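Local coordinates for protein 5-formaminoimidazole-4-carboxamide-1-(Beta)-D-ribofuranosyl 5'-monophosphate synthetase (Thermococcus kodakarensis, PDB 2PBZ) that probably uses ATP and a divalent metal ion to form a carbon-nitrogen bond in purine (IMP) biosynthesis, at residues F234-T237 with M238-L241; E286-S289 with M290-I294. All blocks are in the same frame, centred on the assembly; numbering follows the deposited sequence.

Contact 1 (F234-T237 with M238-L241)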
loop_
_atom_site.group_PDB
_atom_site.type_symbol
_atom_site.label_atom_id
_atom_site.label_comp_id
_atom_site.label_asym_id
_atom_site.label_seq_id
_atom_site.Cartn_x
_atom_site.Cartn_y
_atom_site.Cartn_z
ATOM N N PHE A 234 17.836 -21.470 1.796
ATOM C CA PHE A 234 16.750 -22.237 1.197
ATOM C C PHE A 234 17.147 -22.728 -0.195
ATOM O O PHE A 234 16.890 -23.872 -0.555
ATOM C CB PHE A 234 15.491 -21.378 1.098
ATOM C CG PHE A 234 14.276 -22.142 0.686
ATOM C CD1 PHE A 234 13.652 -23.020 1.573
ATOM C CD2 PHE A 234 13.771 -22.021 -0.609
ATOM C CE1 PHE A 234 12.536 -23.777 1.170
ATOM C CE2 PHE A 234 12.663 -22.770 -1.018
ATOM C CZ PHE A 234 12.047 -23.650 -0.127
ATOM N N VAL A 235 17.753 -21.838 -0.974
ATOM C CA VAL A 235 18.183 -22.173 -2.308
ATOM C C VAL A 235 19.189 -23.312 -2.269
ATOM O O VAL A 235 19.069 -24.270 -3.032
ATOM C CB VAL A 235 18.813 -20.961 -2.998
ATOM C CG1 VAL A 235 19.377 -21.361 -4.349
ATOM C CG2 VAL A 235 17.768 -19.883 -3.161
ATOM N N ARG A 236 20.164 -23.216 -1.368
ATOM C CA ARG A 236 21.195 -24.244 -1.241
ATOM C C ARG A 236 20.615 -25.618 -1.005
ATOM O O ARG A 236 20.877 -26.533 -1.771
ATOM C CB ARG A 236 22.168 -23.918 -0.100
ATOM C CG ARG A 236 22.680 -22.482 -0.071
ATOM C CD ARG A 236 23.343 -22.064 -1.381
ATOM N NE ARG A 236 24.747 -22.458 -1.465
ATOM C CZ ARG A 236 25.494 -22.330 -2.559
ATOM N NH1 ARG A 236 24.967 -21.819 -3.660
ATOM N NH2 ARG A 236 26.762 -22.715 -2.560
ATOM N N THR A 237 19.811 -25.772 0.039
ATOM C CA THR A 237 19.251 -27.085 0.327
ATOM C C THR A 237 18.269 -27.595 -0.716
ATOM O O THR A 237 18.113 -28.806 -0.884
ATOM C CB THR A 237 18.552 -27.151 1.714
ATOM O OG1 THR A 237 17.142 -27.317 1.526
ATOM C CG2 THR A 237 18.832 -25.906 2.534
HETATM N N MSE A 238 17.602 -26.688 -1.416
HETATM C CA MSE A 238 16.661 -27.104 -2.437
HETATM C C MSE A 238 17.423 -27.594 -3.646
HETATM O O MSE A 238 16.936 -28.429 -4.400
HETATM C CB MSE A 238 15.725 -25.957 -2.822
HETATM C CG MSE A 238 14.638 -25.703 -1.787
HETATM SE SE MSE A 238 13.632 -27.300 -1.302
HETATM C CE MSE A 238 13.082 -27.910 -3.052
ATOM N N ARG A 239 18.631 -27.073 -3.815
ATOM C CA ARG A 239 19.491 -27.473 -4.920
ATOM C C ARG A 239 19.911 -28.945 -4.698
ATOM O O ARG A 239 20.300 -29.641 -5.638
ATOM C CB ARG A 239 20.716 -26.553 -4.978
ATOM C CG ARG A 239 21.418 -26.533 -6.318
ATOM C CD ARG A 239 22.705 -25.725 -6.249
ATOM N NE ARG A 239 22.502 -24.298 -5.977
ATOM C CZ ARG A 239 22.171 -23.390 -6.895
ATOM N NH1 ARG A 239 21.988 -23.752 -8.158
ATOM N NH2 ARG A 239 22.068 -22.107 -6.565
ATOM N N GLU A 240 19.806 -29.399 -3.446
ATOM C CA GLU A 240 20.133 -30.771 -3.049
ATOM C C GLU A 240 18.877 -31.618 -3.018
ATOM O O GLU A 240 18.724 -32.562 -3.791
ATOM C CB GLU A 240 20.740 -30.790 -1.652
ATOM C CG GLU A 240 22.137 -30.250 -1.588
ATOM C CD GLU A 240 23.109 -31.139 -2.331
ATOM O OE1 GLU A 240 23.269 -32.332 -1.941
ATOM O OE2 GLU A 240 23.707 -30.644 -3.312
ATOM N N LEU A 241 17.987 -31.259 -2.102
ATOM C CA LEU A 241 16.726 -31.955 -1.898
ATOM C C LEU A 241 15.894 -32.206 -3.161
ATOM O O LEU A 241 15.094 -33.148 -3.209
ATOM C CB LEU A 241 15.896 -31.172 -0.876
ATOM C CG LEU A 241 15.791 -31.725 0.551
ATOM C CD1 LEU A 241 17.112 -32.350 0.993
ATOM C CD2 LEU A 241 15.368 -30.605 1.486
#
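The last two turns of helix 224-241 bring Phe234 and Met238, a selenomethionine, side by side on the buried flank of the helix, one turn apart. CG of Met238 sits over one face of the Phe234 ring, 3.8 Å from its centroid and displaced toward the rim near CE2, a CH-pi contact. Phe234 turns its CG away from its own backbone N (chi1 -171°), which brings the ring alongside the next turn, where Met238 covers it. The selenomethionine then bends at chi2 and chi3, and its SE comes to the same ring obliquely, 4.7 Å from the centroid, a Met-aromatic contact. The helix is held by i to i+4 backbone bonds, from Met238 N to Phe234 O, Arg239 N to Val235 O, and Leu241 N to Thr237 O at 2.7 Å; the one from Glu240 N to Arg236 O is weak. Within the region assigned to the ATP-grasp clan, this helix packs against the antiparallel sheet through strand 249-255, with the ring of Phe250 meeting that of Phe234, while Ala105 of helix 99-109 touches both Phe234 and Met238. Around the helix from there, Val235 lies beside Arg239, its CG1 meeting NH2 of the guanidinium at 3.6 Å. The same NH2 makes a weak hydrogen bond to Tyr177 OH. Arg236 points the same way as Arg239, and the two guanidinium groups, their planes turned 70° apart, bring like charges to 4.1 Å between Arg236 NH1 and Arg239 NH2. Nearer the helix end, CD2 of Leu241 reaches back to Thr237 OG1 at 3.7 Å.

Contact 2 (E286-S289 with M290-I294); sequences ERLS and MGRRI
Residues 286-289 have no regular secondary structure and run straight into the first turn of helix 290-302. Ser289 is the last residue before that turn; its O accepts from Arg293 N at 2.8 Å, and Ile294 N bonds to Met290 O a residue further on. The serine side chain meets the same turn. A chi1 of 76° sets OG between the backbone N and the carbonyl carbon, where it accepts a hydrogen bond from Arg292 N at 3.2 Å and a weak one from Gly291 N at 3.3 Å. Were the serine replaced by an alanine, the N-H groups of Gly291 and Arg292 in the first turn would probably be left without the side-chain acceptor that OG provides. Just before the cap, Leu288 packs across the turn: its CD2 lies against Arg293 CB at 3.6 Å, and its CG touches the aliphatic part of Arg292 at CG, the two side chains crossing at about a right angle. Arg292 stays extended from CG to NE and carries its guanidinium back over the loop to Glu286. There OE1 of the glutamate forms a salt bridge with Arg292 NH1 at 3.3 Å, the carboxylate and guanidinium planes 82° apart, so the two groups do not pair flat. Each charge has a stronger partner elsewhere: OE2 of Glu286 bridges to Arg296, and NE of Arg292 to Glu23. Arg293 turns the other way, toward Glu185, and its side chain packs on Phe176 and Leu187 of the antiparallel sheet. At the N terminus of helix 290-302, where it lies against that sheet, Ser289 forms a classic serine N-cap.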
loop_
_atom_site.group_PDB
_atom_site.type_symbol
_atom_site.label_atom_id
_atom_site.label_comp_id
_atom_site.label_asym_id
_atom_site.label_seq_id
_atom_site.Cartn_x
_atom_site.Cartn_y
_atom_site.Cartn_z
ATOM N N GLU A 286 14.664 -0.028 -13.327
ATOM C CA GLU A 286 13.218 0.055 -13.357
ATOM C C GLU A 286 12.530 -0.815 -12.316
ATOM O O GLU A 286 13.116 -1.762 -11.795
ATOM C CB GLU A 286 12.747 -0.315 -14.767
ATOM C CG GLU A 286 13.254 -1.665 -15.223
ATOM C CD GLU A 286 12.989 -1.929 -16.687
ATOM O OE1 GLU A 286 11.885 -1.556 -17.161
ATOM O OE2 GLU A 286 13.877 -2.521 -17.355
ATOM N N ARG A 287 11.270 -0.484 -12.036
ATOM C CA ARG A 287 10.457 -1.202 -11.055
ATOM C C ARG A 287 10.371 -2.682 -11.373
ATOM O O ARG A 287 11.079 -3.487 -10.768
ATOM C CB ARG A 287 9.046 -0.646 -11.004
ATOM C CG ARG A 287 8.235 -1.284 -9.911
ATOM C CD ARG A 287 8.407 -0.507 -8.648
ATOM N NE ARG A 287 7.204 0.252 -8.345
ATOM C CZ ARG A 287 7.180 1.405 -7.686
ATOM N NH1 ARG A 287 8.311 1.954 -7.257
ATOM N NH2 ARG A 287 6.018 2.002 -7.443
ATOM N N LEU A 288 9.478 -3.053 -12.282
ATOM C CA LEU A 288 9.385 -4.452 -12.683
ATOM C C LEU A 288 8.791 -5.426 -11.643
ATOM O O LEU A 288 9.399 -5.692 -10.609
ATOM C CB LEU A 288 10.795 -4.884 -13.109
ATOM C CG LEU A 288 11.182 -6.249 -13.633
ATOM C CD1 LEU A 288 12.498 -6.125 -14.367
ATOM C CD2 LEU A 288 11.290 -7.226 -12.482
ATOM N N SER A 289 7.603 -5.964 -11.933
ATOM C CA SER A 289 6.938 -6.910 -11.029
ATOM C C SER A 289 7.524 -8.323 -11.115
ATOM O O SER A 289 8.405 -8.598 -11.929
ATOM C CB SER A 289 5.451 -7.009 -11.346
ATOM O OG SER A 289 5.258 -7.777 -12.517
HETATM N N MSE A 290 6.998 -9.220 -10.283
HETATM C CA MSE A 290 7.462 -10.599 -10.253
HETATM C C MSE A 290 7.101 -11.336 -11.530
HETATM O O MSE A 290 7.849 -12.205 -11.987
HETATM C CB MSE A 290 6.876 -11.352 -9.058
HETATM C CG MSE A 290 7.333 -12.809 -8.994
HETATM SE SE MSE A 290 9.198 -13.135 -8.394
HETATM C CE MSE A 290 10.120 -11.758 -9.322
ATOM N N GLY A 291 5.935 -10.997 -12.083
ATOM C CA GLY A 291 5.482 -11.611 -13.309
ATOM C C GLY A 291 6.358 -11.134 -14.441
ATOM O O GLY A 291 6.624 -11.867 -15.387
ATOM N N ARG A 292 6.815 -9.888 -14.344
ATOM C CA ARG A 292 7.675 -9.345 -15.377
ATOM C C ARG A 292 9.089 -9.885 -15.205
ATOM O O ARG A 292 9.832 -10.020 -16.177
ATOM C CB ARG A 292 7.685 -7.816 -15.348
ATOM C CG ARG A 292 8.449 -7.242 -16.532
ATOM C CD ARG A 292 8.272 -5.751 -16.734
ATOM N NE ARG A 292 9.011 -5.303 -17.912
ATOM C CZ ARG A 292 9.316 -4.038 -18.177
ATOM N NH1 ARG A 292 8.948 -3.077 -17.348
ATOM N NH2 ARG A 292 10.009 -3.734 -19.266
ATOM N N ARG A 293 9.448 -10.208 -13.965
ATOM C CA ARG A 293 10.773 -10.732 -13.667
ATOM C C ARG A 293 10.923 -12.107 -14.294
ATOM O O ARG A 293 11.961 -12.424 -14.875
ATOM C CB ARG A 293 10.983 -10.828 -12.164
ATOM C CG ARG A 293 12.365 -11.290 -11.784
ATOM C CD ARG A 293 13.410 -10.327 -12.305
ATOM N NE ARG A 293 14.756 -10.864 -12.159
ATOM C CZ ARG A 293 15.258 -11.852 -12.896
ATOM N NH1 ARG A 293 14.519 -12.411 -13.847
ATOM N NH2 ARG A 293 16.489 -12.298 -12.664
ATOM N N ILE A 294 9.883 -12.920 -14.159
ATOM C CA ILE A 294 9.872 -14.244 -14.748
ATOM C C ILE A 294 10.046 -14.135 -16.270
ATOM O O ILE A 294 10.787 -14.898 -16.872
ATOM C CB ILE A 294 8.552 -14.941 -14.464
ATOM C CG1 ILE A 294 8.441 -15.240 -12.978
ATOM C CG2 ILE A 294 8.436 -16.194 -15.305
ATOM C CD1 ILE A 294 7.084 -15.726 -12.579
#

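Both contacts lie in the ATP-grasp family region and concern the ends of two helices: contact 1 the C-terminal turns of helix 224-241, contact 2 the start of helix 290-302. Their centres are 24 Å apart and their nearest atoms about 12 Å, so they do not touch. Both pack against the five-stranded antiparallel sheet: contact 1 on strand 249-255, contact 2 on strands 170-178 and 183-194. ATP-binding Tyr172 lies on strand 170-178, yet its side chain is about 12 Å from that of Met290 in contact 2. Contact 1 is also away from the annotated ATP sites, so neither contact forms part of the nucleotide pocket.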